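Local coordinates for adhesion G-protein coupled receptor G6 (Danio rerio, PDB 6V55), which is an adhesion G-protein coupled receptor whose calcium-binding extracellular region probably takes part in cell adhesion and in signalling linked to myelination, at residues R715-H720 / S758-C763; P729-W734 / C750-D755; T207-C212 / V224-H229. One frame throughout, in Å; residues are numbered along the deposited sequence.

Along the chain, interaction 3 (207-212 with 224-229) comes first, in the pentaxin-family domain; interactions 1 and 2 follow near the end, with the whole of interaction 2 falling in the sequence between the two segments of interaction 1. Those two have centres about 8 Å apart and are joined physically: C731 and C763 form a disulfide, and strands 760-765 and 750-752 are neighbours in one six-stranded antiparallel sheet. Interaction 3 is remote, with its nearest atoms about 81 Å from interaction 1 and about 84 Å from interaction 2. The set therefore samples two separate modules of a multidomain ectodomain: a beta-sandwich hairpin and the disulfide-bonded GPS region.

Interaction 1: residues R715-H720 / S758-C763; sequences RIEIAH and SNRTVC. With NAG (2-acetamido-2-deoxy-beta-D-glucopyranose), chain M.
I716 with C763 and I718 with T761 are the hydrogen-bonded pairs of an antiparallel ladder whose strand axes run 164° apart. The first couple is tight, with I716 N 2.7 Å from C763 O and C763 N 2.6 Å from I716 O; I718 and T761 exchange backbone bonds in the same way. Beyond the strand, H720 N still reaches N759 O.

The H720 ring extends this polar contact. Its ND1 donates to S758 O at 2.8 Å, an oxygen lying in the ring plane although the donor stands above the carbonyl plane. At the other end NE2 meets T761 OG1 at a separation too short to be taken literally, while the carbonyl carbon of N759 lies over one ring face.

Charge gathers on the side of the sheet that holds E717, R760 and V762. E717 OE1 takes R715 NH1 at 2.9 Å, on the anti side of the carboxylate, and a weak bond from R760 NH1 at 3.1 Å. The R760 guanidinium is turned 66° from that carboxylate, so the two groups do not pair flat. With CG anti to the backbone N (chi1 -160°) and an extended chain, R715 lays its guanidinium over V762, whose CG2 is 3.5 Å from NH2.

N759 ND2 is covalently bonded to C1 of an N-acetylglucosamine. On the opposite face I716, T761 and C763 pack against a separate bound peptide chain. This central strand pair, tied through C763 to C731, is consistent with the GPS-bearing sheet of a GAIN domain.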
loop_
_atom_site.group_PDB
_atom_site.type_symbol
_atom_site.label_atom_id
_atom_site.label_comp_id
_atom_site.label_asym_id
_atom_site.label_seq_id
_atom_site.Cartn_x
_atom_site.Cartn_y
_atom_site.Cartn_z
ATOM N N ARG A 715 -49.429 25.137 -14.010
ATOM C CA ARG A 715 -49.646 24.335 -12.810
ATOM C C ARG A 715 -48.309 23.722 -12.408
ATOM O O ARG A 715 -47.794 22.835 -13.094
ATOM C CB ARG A 715 -50.709 23.266 -13.058
ATOM C CG ARG A 715 -51.352 22.688 -11.800
ATOM C CD ARG A 715 -52.021 21.376 -12.141
ATOM N NE ARG A 715 -52.628 20.701 -10.997
ATOM C CZ ARG A 715 -52.067 19.687 -10.334
ATOM N NH1 ARG A 715 -50.870 19.218 -10.688
ATOM N NH2 ARG A 715 -52.717 19.133 -9.314
ATOM N N ILE A 716 -47.731 24.212 -11.315
ATOM C CA ILE A 716 -46.492 23.672 -10.761
ATOM C C ILE A 716 -46.842 22.955 -9.469
ATOM O O ILE A 716 -47.287 23.587 -8.504
ATOM C CB ILE A 716 -45.456 24.775 -10.489
ATOM C CG1 ILE A 716 -45.258 25.680 -11.715
ATOM C CG2 ILE A 716 -44.154 24.189 -9.910
ATOM C CD1 ILE A 716 -44.226 25.218 -12.674
ATOM N N GLU A 717 -46.643 21.645 -9.441
ATOM C CA GLU A 717 -46.885 20.847 -8.243
ATOM C C GLU A 717 -45.547 20.311 -7.775
ATOM O O GLU A 717 -44.853 19.649 -8.547
ATOM C CB GLU A 717 -47.861 19.694 -8.523
ATOM C CG GLU A 717 -47.858 18.571 -7.469
ATOM C CD GLU A 717 -48.682 17.352 -7.889
ATOM O OE1 GLU A 717 -49.732 17.539 -8.558
ATOM O OE2 GLU A 717 -48.275 16.210 -7.551
ATOM N N ILE A 718 -45.157 20.628 -6.540
ATOM C CA ILE A 718 -43.920 20.093 -5.975
ATOM C C ILE A 718 -44.247 19.348 -4.689
ATOM O O ILE A 718 -45.047 19.818 -3.872
ATOM C CB ILE A 718 -42.839 21.169 -5.706
ATOM C CG1 ILE A 718 -42.877 22.301 -6.727
ATOM C CG2 ILE A 718 -41.470 20.538 -5.785
ATOM C CD1 ILE A 718 -42.017 23.456 -6.371
ATOM N N ALA A 719 -43.625 18.182 -4.520
ATOM C CA ALA A 719 -43.728 17.417 -3.287
ATOM C C ALA A 719 -42.925 18.085 -2.183
ATOM O O ALA A 719 -41.851 18.638 -2.430
ATOM C CB ALA A 719 -43.218 15.997 -3.500
ATOM N N HIS A 720 -43.451 18.026 -0.960
ATOM C CA HIS A 720 -42.766 18.584 0.195
ATOM C C HIS A 720 -41.577 17.719 0.589
ATOM O O HIS A 720 -41.485 16.539 0.236
ATOM C CB HIS A 720 -43.711 18.689 1.380
ATOM C CG HIS A 720 -44.909 19.536 1.119
ATOM N ND1 HIS A 720 -46.097 19.372 1.799
ATOM C CD2 HIS A 720 -45.107 20.562 0.258
ATOM C CE1 HIS A 720 -46.974 20.262 1.372
ATOM N NE2 HIS A 720 -46.396 21.000 0.441
ATOM N N SER A 758 -50.980 17.896 2.748
ATOM C CA SER A 758 -49.813 17.934 3.625
ATOM C C SER A 758 -48.561 17.365 2.966
ATOM O O SER A 758 -47.454 17.588 3.473
ATOM C CB SER A 758 -50.116 17.181 4.924
ATOM O OG SER A 758 -50.965 16.072 4.709
ATOM N N ASN A 759 -48.715 16.652 1.849
ATOM C CA ASN A 759 -47.614 16.031 1.120
ATOM C C ASN A 759 -47.126 16.851 -0.067
ATOM O O ASN A 759 -45.926 16.841 -0.361
ATOM C CB ASN A 759 -48.035 14.654 0.595
ATOM C CG ASN A 759 -48.233 13.634 1.690
ATOM O OD1 ASN A 759 -48.640 13.952 2.807
ATOM N ND2 ASN A 759 -47.937 12.384 1.360
ATOM N N ARG A 760 -48.029 17.532 -0.769
ATOM C CA ARG A 760 -47.718 18.279 -1.977
ATOM C C ARG A 760 -48.242 19.705 -1.836
ATOM O O ARG A 760 -49.098 19.995 -0.995
ATOM C CB ARG A 760 -48.349 17.620 -3.209
ATOM C CG ARG A 760 -49.877 17.587 -3.112
ATOM C CD ARG A 760 -50.577 17.601 -4.453
ATOM N NE ARG A 760 -51.817 16.835 -4.401
ATOM C CZ ARG A 760 -52.534 16.508 -5.468
ATOM N NH1 ARG A 760 -52.134 16.877 -6.678
ATOM N NH2 ARG A 760 -53.649 15.802 -5.326
ATOM N N THR A 761 -47.703 20.607 -2.653
ATOM C CA THR A 761 -48.313 21.914 -2.860
ATOM C C THR A 761 -48.455 22.118 -4.360
ATOM O O THR A 761 -47.539 21.781 -5.118
ATOM C CB THR A 761 -47.487 23.036 -2.213
ATOM O OG1 THR A 761 -47.348 22.761 -0.818
ATOM C CG2 THR A 761 -48.177 24.409 -2.350
ATOM N N VAL A 762 -49.621 22.608 -4.787
ATOM C CA VAL A 762 -49.875 22.974 -6.173
ATOM C C VAL A 762 -49.837 24.494 -6.285
ATOM O O VAL A 762 -50.507 25.198 -5.522
ATOM C CB VAL A 762 -51.223 22.407 -6.652
ATOM C CG1 VAL A 762 -51.619 22.972 -8.015
ATOM C CG2 VAL A 762 -51.156 20.889 -6.711
ATOM N N CYS A 763 -49.029 25.000 -7.216
ATOM C CA CYS A 763 -48.956 26.421 -7.531
ATOM C C CYS A 763 -49.513 26.707 -8.912
ATOM O O CYS A 763 -49.228 25.988 -9.882
ATOM C CB CYS A 763 -47.522 26.936 -7.511
ATOM S SG CYS A 763 -46.726 26.562 -6.017
HETATM C C1 NAG M . -48.052 11.223 2.214
HETATM C C2 NAG M . -46.976 11.023 3.302
HETATM C C3 NAG M . -47.180 9.666 3.995
HETATM C C4 NAG M . -48.615 9.496 4.499
HETATM C C5 NAG M . -49.639 9.803 3.397
HETATM C C6 NAG M . -51.068 9.825 3.896
HETATM C C7 NAG M . -44.773 12.114 3.035
HETATM C C8 NAG M . -43.418 12.018 2.393
HETATM N N2 NAG M . -45.627 11.117 2.757
HETATM O O3 NAG M . -46.259 9.553 5.074
HETATM O O4 NAG M . -48.815 8.155 4.933
HETATM O O5 NAG M . -49.384 11.094 2.812
HETATM O O6 NAG M . -51.938 10.454 2.964
HETATM O O7 NAG M . -45.084 13.057 3.765
#

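Interaction 2: residues P729-W734 / C750-D755; sequences PQCVFW and CKVGSD
C731 and V752 meet through sulfur and methyl, with C731 SG 3.7 Å from V752 CG2. Two torsions bring them together: C731 holds SG beside its backbone N (chi1 -72°), and V752 has CG1 anti to its own N (chi1 172°), which places CG2 beside the N. That one methyl serves several neighbours, lying 3.5 Å from P729 O and 4.1 Å from P729 CG, where the proline ring crosses the valine at about a right angle.

A second point of packing joins the two cysteines by their methylenes. C731 CB and C750 CB are 3.8 Å apart, and C750 CB also approaches C731 O at 3.5 Å. C750, like C731, carries its sulfur beside the backbone N (chi1 -68°), yet the two sulfurs serve different disulfides, C731 with C763 and C750 with C765.

No hydrogen bond crosses between the segments. Their strand axes come no closer than 5.9 Å, evidence for side-chain packing in place of a ladder. Strand 750-752 bonds instead to strand 760-765, as in K751 with L764, whereas Q730 to F733 form an antiparallel ladder with a separate bound peptide chain.

Two disulfides anchored on one strand, beside a strand of a separate bound peptide, are characteristic of the GPS motif; the peptide is probably the segment released by cleavage, consistent with a cleaved GAIN domain.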
loop_
_atom_site.group_PDB
_atom_site.type_symbol
_atom_site.label_atom_id
_atom_site.label_comp_id
_atom_site.label_asym_id
_atom_site.label_seq_id
_atom_site.Cartn_x
_atom_site.Cartn_y
_atom_site.Cartn_z
ATOM N N PRO A 729 -48.631 27.189 2.955
ATOM C CA PRO A 729 -47.571 27.309 1.958
ATOM C C PRO A 729 -47.621 28.631 1.211
ATOM O O PRO A 729 -48.681 29.211 0.971
ATOM C CB PRO A 729 -47.854 26.136 1.015
ATOM C CG PRO A 729 -49.332 25.950 1.081
ATOM C CD PRO A 729 -49.783 26.418 2.446
ATOM N N GLN A 730 -46.434 29.095 0.829
ATOM C CA GLN A 730 -46.274 30.252 -0.048
ATOM C C GLN A 730 -45.536 29.783 -1.300
ATOM O O GLN A 730 -44.385 29.338 -1.216
ATOM C CB GLN A 730 -45.523 31.375 0.665
ATOM C CG GLN A 730 -45.636 32.736 0.011
ATOM C CD GLN A 730 -44.999 33.825 0.856
ATOM O OE1 GLN A 730 -43.935 34.352 0.513
ATOM N NE2 GLN A 730 -45.653 34.176 1.964
ATOM N N CYS A 731 -46.216 29.827 -2.445
ATOM C CA CYS A 731 -45.593 29.492 -3.719
ATOM C C CYS A 731 -44.633 30.604 -4.111
ATOM O O CYS A 731 -45.025 31.773 -4.167
ATOM C CB CYS A 731 -46.657 29.310 -4.797
ATOM S SG CYS A 731 -47.637 27.822 -4.654
ATOM N N VAL A 732 -43.375 30.255 -4.380
ATOM C CA VAL A 732 -42.372 31.253 -4.726
ATOM C C VAL A 732 -41.645 30.852 -6.004
ATOM O O VAL A 732 -41.674 29.689 -6.421
ATOM C CB VAL A 732 -41.378 31.486 -3.568
ATOM C CG1 VAL A 732 -42.008 32.414 -2.541
ATOM C CG2 VAL A 732 -40.990 30.162 -2.923
ATOM N N PHE A 733 -41.036 31.850 -6.662
ATOM C CA PHE A 733 -40.081 31.613 -7.738
ATOM C C PHE A 733 -38.758 32.318 -7.447
ATOM O O PHE A 733 -38.719 33.342 -6.756
ATOM C CB PHE A 733 -40.614 32.028 -9.144
ATOM C CG PHE A 733 -40.564 33.511 -9.414
ATOM C CD1 PHE A 733 -41.559 34.345 -8.906
ATOM C CD2 PHE A 733 -39.546 34.077 -10.200
ATOM C CE1 PHE A 733 -41.526 35.713 -9.142
ATOM C CE2 PHE A 733 -39.503 35.448 -10.421
ATOM C CZ PHE A 733 -40.502 36.265 -9.897
ATOM N N TRP A 734 -37.674 31.780 -8.002
ATOM C CA TRP A 734 -36.334 32.312 -7.739
ATOM C C TRP A 734 -36.068 33.525 -8.627
ATOM O O TRP A 734 -35.863 33.381 -9.837
ATOM C CB TRP A 734 -35.247 31.264 -7.965
ATOM C CG TRP A 734 -33.904 31.740 -7.435
ATOM C CD1 TRP A 734 -32.848 32.247 -8.159
ATOM C CD2 TRP A 734 -33.498 31.791 -6.058
ATOM N NE1 TRP A 734 -31.812 32.594 -7.311
ATOM C CE2 TRP A 734 -32.191 32.328 -6.021
ATOM C CE3 TRP A 734 -34.116 31.431 -4.851
ATOM C CZ2 TRP A 734 -31.496 32.506 -4.831
ATOM C CZ3 TRP A 734 -33.418 31.612 -3.671
ATOM C CH2 TRP A 734 -32.123 32.147 -3.669
ATOM N N CYS A 750 -47.501 34.128 -8.124
ATOM C CA CYS A 750 -47.712 32.733 -7.748
ATOM C C CYS A 750 -48.681 32.642 -6.574
ATOM O O CYS A 750 -48.410 33.194 -5.497
ATOM C CB CYS A 750 -46.374 32.074 -7.406
ATOM S SG CYS A 750 -45.368 31.903 -8.858
ATOM N N LYS A 751 -49.795 31.930 -6.781
ATOM C CA LYS A 751 -50.765 31.614 -5.737
ATOM C C LYS A 751 -50.946 30.098 -5.610
ATOM O O LYS A 751 -50.574 29.330 -6.504
ATOM C CB LYS A 751 -52.118 32.300 -6.010
ATOM C CG LYS A 751 -52.940 31.719 -7.170
ATOM C CD LYS A 751 -54.380 32.271 -7.164
ATOM C CE LYS A 751 -55.358 31.437 -8.009
ATOM N NZ LYS A 751 -56.794 31.846 -7.796
ATOM N N VAL A 752 -51.534 29.674 -4.483
ATOM C CA VAL A 752 -51.705 28.259 -4.143
ATOM C C VAL A 752 -53.021 27.736 -4.713
ATOM O O VAL A 752 -54.092 28.277 -4.429
ATOM C CB VAL A 752 -51.659 28.064 -2.617
ATOM C CG1 VAL A 752 -52.019 26.642 -2.227
ATOM C CG2 VAL A 752 -50.279 28.436 -2.074
ATOM N N GLY A 753 -52.946 26.674 -5.522
ATOM C CA GLY A 753 -54.139 26.014 -6.015
ATOM C C GLY A 753 -54.807 25.133 -4.970
ATOM O O GLY A 753 -54.257 24.825 -3.912
ATOM N N SER A 754 -56.026 24.695 -5.291
ATOM C CA SER A 754 -56.883 24.083 -4.281
ATOM C C SER A 754 -56.545 22.618 -3.993
ATOM O O SER A 754 -57.099 22.042 -3.048
ATOM C CB SER A 754 -58.353 24.220 -4.706
ATOM O OG SER A 754 -59.222 24.307 -3.584
ATOM N N ASP A 755 -55.623 22.017 -4.738
ATOM C CA ASP A 755 -55.327 20.600 -4.609
ATOM C C ASP A 755 -54.239 20.297 -3.588
ATOM O O ASP A 755 -53.777 19.152 -3.518
ATOM C CB ASP A 755 -54.900 20.037 -5.961
ATOM C CG ASP A 755 -55.961 20.201 -7.003
ATOM O OD1 ASP A 755 -55.767 21.060 -7.898
ATOM O OD2 ASP A 755 -56.989 19.487 -6.909
#

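Interaction 3: residues T207-C212 / V224-H229; sequences TMKPLC and VYFEGH. Unlike the reference sequence in segment 224-229: E227 (reference Gly).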
loop_
_atom_site.group_PDB
_atom_site.type_symbol
_atom_site.label_atom_id
_atom_site.label_comp_id
_atom_site.label_asym_id
_atom_site.label_seq_id
_atom_site.Cartn_x
_atom_site.Cartn_y
_atom_site.Cartn_z
ATOM N N THR A 207 33.673 -26.233 10.814
ATOM C CA THR A 207 33.141 -26.100 9.464
ATOM C C THR A 207 32.266 -27.314 9.155
ATOM O O THR A 207 32.647 -28.459 9.442
ATOM C CB THR A 207 34.275 -25.983 8.441
ATOM O OG1 THR A 207 35.211 -25.003 8.888
ATOM C CG2 THR A 207 33.735 -25.574 7.045
ATOM N N MET A 208 31.087 -27.062 8.592
ATOM C CA MET A 208 30.214 -28.161 8.226
ATOM C C MET A 208 30.746 -28.895 7.007
ATOM O O MET A 208 31.287 -28.289 6.075
ATOM C CB MET A 208 28.813 -27.673 7.926
ATOM C CG MET A 208 28.112 -27.113 9.099
ATOM S SD MET A 208 26.386 -27.419 8.834
ATOM C CE MET A 208 26.053 -28.473 10.210
ATOM N N LYS A 209 30.555 -30.213 7.005
ATOM C CA LYS A 209 30.916 -31.002 5.855
ATOM C C LYS A 209 29.895 -32.126 5.742
ATOM O O LYS A 209 29.443 -32.660 6.772
ATOM C CB LYS A 209 32.340 -31.567 5.953
ATOM C CG LYS A 209 33.327 -30.946 4.962
ATOM C CD LYS A 209 34.639 -31.724 4.930
ATOM C CE LYS A 209 35.367 -31.645 6.274
ATOM N NZ LYS A 209 36.711 -32.312 6.242
ATOM N N PRO A 210 29.470 -32.460 4.520
ATOM C CA PRO A 210 28.526 -33.567 4.337
ATOM C C PRO A 210 29.181 -34.935 4.499
ATOM O O PRO A 210 30.372 -35.129 4.239
ATOM C CB PRO A 210 28.014 -33.358 2.901
ATOM C CG PRO A 210 29.106 -32.610 2.204
ATOM C CD PRO A 210 29.731 -31.740 3.254
ATOM N N LEU A 211 28.363 -35.889 4.949
ATOM C CA LEU A 211 28.784 -37.249 5.267
ATOM C C LEU A 211 27.604 -38.187 5.050
ATOM O O LEU A 211 26.540 -37.983 5.645
ATOM C CB LEU A 211 29.273 -37.359 6.719
ATOM C CG LEU A 211 29.481 -38.804 7.203
ATOM C CD1 LEU A 211 30.584 -39.500 6.394
ATOM C CD2 LEU A 211 29.784 -38.873 8.703
ATOM N N CYS A 212 27.807 -39.224 4.236
ATOM C CA CYS A 212 26.788 -40.223 3.940
ATOM C C CYS A 212 27.238 -41.585 4.436
ATOM O O CYS A 212 28.403 -41.956 4.279
ATOM C CB CYS A 212 26.504 -40.327 2.453
ATOM S SG CYS A 212 26.533 -38.744 1.630
ATOM N N VAL A 224 30.704 -45.420 2.839
ATOM C CA VAL A 224 30.968 -44.101 3.418
ATOM C C VAL A 224 31.238 -43.140 2.266
ATOM O O VAL A 224 32.071 -43.428 1.397
ATOM C CB VAL A 224 32.159 -44.123 4.397
ATOM C CG1 VAL A 224 32.489 -42.725 4.884
ATOM C CG2 VAL A 224 31.856 -44.989 5.599
ATOM N N TYR A 225 30.525 -42.016 2.243
ATOM C CA TYR A 225 30.828 -40.911 1.343
ATOM C C TYR A 225 31.280 -39.713 2.178
ATOM O O TYR A 225 30.516 -39.205 3.008
ATOM C CB TYR A 225 29.613 -40.581 0.478
ATOM C CG TYR A 225 29.914 -39.819 -0.784
ATOM C CD1 TYR A 225 30.072 -38.426 -0.756
ATOM C CD2 TYR A 225 30.025 -40.481 -2.011
ATOM C CE1 TYR A 225 30.345 -37.712 -1.907
ATOM C CE2 TYR A 225 30.291 -39.776 -3.179
ATOM C CZ TYR A 225 30.451 -38.389 -3.116
ATOM O OH TYR A 225 30.720 -37.666 -4.256
ATOM N N PHE A 226 32.521 -39.270 1.950
ATOM C CA PHE A 226 33.155 -38.182 2.689
ATOM C C PHE A 226 34.265 -37.624 1.807
ATOM O O PHE A 226 35.091 -38.395 1.303
ATOM C CB PHE A 226 33.731 -38.687 4.006
ATOM C CG PHE A 226 34.058 -37.618 5.025
ATOM C CD1 PHE A 226 34.633 -38.008 6.207
ATOM C CD2 PHE A 226 33.773 -36.257 4.862
ATOM C CE1 PHE A 226 34.955 -37.116 7.204
ATOM C CE2 PHE A 226 34.074 -35.331 5.857
ATOM C CZ PHE A 226 34.683 -35.783 7.059
ATOM N N GLU A 227 34.269 -36.289 1.644
ATOM C CA GLU A 227 35.285 -35.521 0.918
ATOM C C GLU A 227 35.415 -35.962 -0.546
ATOM O O GLU A 227 36.523 -36.062 -1.074
ATOM C CB GLU A 227 36.636 -35.570 1.647
ATOM C CG GLU A 227 36.673 -34.648 2.877
ATOM C CD GLU A 227 38.027 -34.614 3.582
ATOM O OE1 GLU A 227 38.074 -34.194 4.767
ATOM O OE2 GLU A 227 39.034 -35.013 2.949
ATOM N N GLY A 228 34.279 -36.233 -1.208
ATOM C CA GLY A 228 34.253 -36.542 -2.630
ATOM C C GLY A 228 34.531 -37.984 -2.997
ATOM O O GLY A 228 34.234 -38.389 -4.134
ATOM N N HIS A 229 35.072 -38.777 -2.075
ATOM C CA HIS A 229 35.514 -40.135 -2.347
ATOM C C HIS A 229 34.550 -41.142 -1.731
ATOM O O HIS A 229 34.008 -40.925 -0.642
ATOM C CB HIS A 229 36.920 -40.355 -1.793
ATOM C CG HIS A 229 37.893 -39.278 -2.159
ATOM N ND1 HIS A 229 38.640 -38.599 -1.216
ATOM C CD2 HIS A 229 38.254 -38.770 -3.361
ATOM C CE1 HIS A 229 39.419 -37.720 -1.822
ATOM N NE2 HIS A 229 39.205 -37.804 -3.123
#
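The beta hairpin of strands 209-216 and 221-226 in the pentaxin-family domain is joined here near its open end, where F226 to H229 form a type I' turn into the next strand. C212 and Y225 are a hydrogen-bonded antiparallel pair: C212 N reaches Y225 O at 3.0 Å, and Y225 N returns to C212 O at 2.9 Å. The strand axes, 169° apart, agree with this pairing.

Beside those bonds C212 CB touches Y225 CB at 3.7 Å. C212 SG stands 5.1 Å from the centroid of the Y225 ring, an oblique sulfur-aromatic contact. L211 leans across to the partner strand by its CD1, which lies 3.4 Å from Y225 O and also packs on V224 CG1 and F226 CB; CG lies anti to the backbone N (chi1 169°), and chi2 then directs CD1 to the partner strand.

K209 closes the contact at its outer end. Its aliphatic chain crosses F226 at about a right angle, with CD at the ring edge, 3.8 Å from CE2. A bend at chi3 (-65°) then turns NZ to E227 OE1, a salt bridge of 2.8 Å that meets the carboxylate on its anti side. E227 replaces a glycine of the reference sequence, so this bridge depends on the deposited variant. D203 OD2 also binds NZ and lies close to E227 OE1, so the ammonium is shared by two acids. With an alanine at K209, the E227 and D203 carboxylates would probably be left close together without their shared cation, and the F226 edge would lose the lysine methylenes packed against it.

On one side strand 209-216 bonds to strand 145-154, K209 to I152 and L211 to F150; on the other V224 bonds to F231 of strand 229-234. Helix 282-286 packs its L285 on C212 and Y225, while L199 touches L211 and F226.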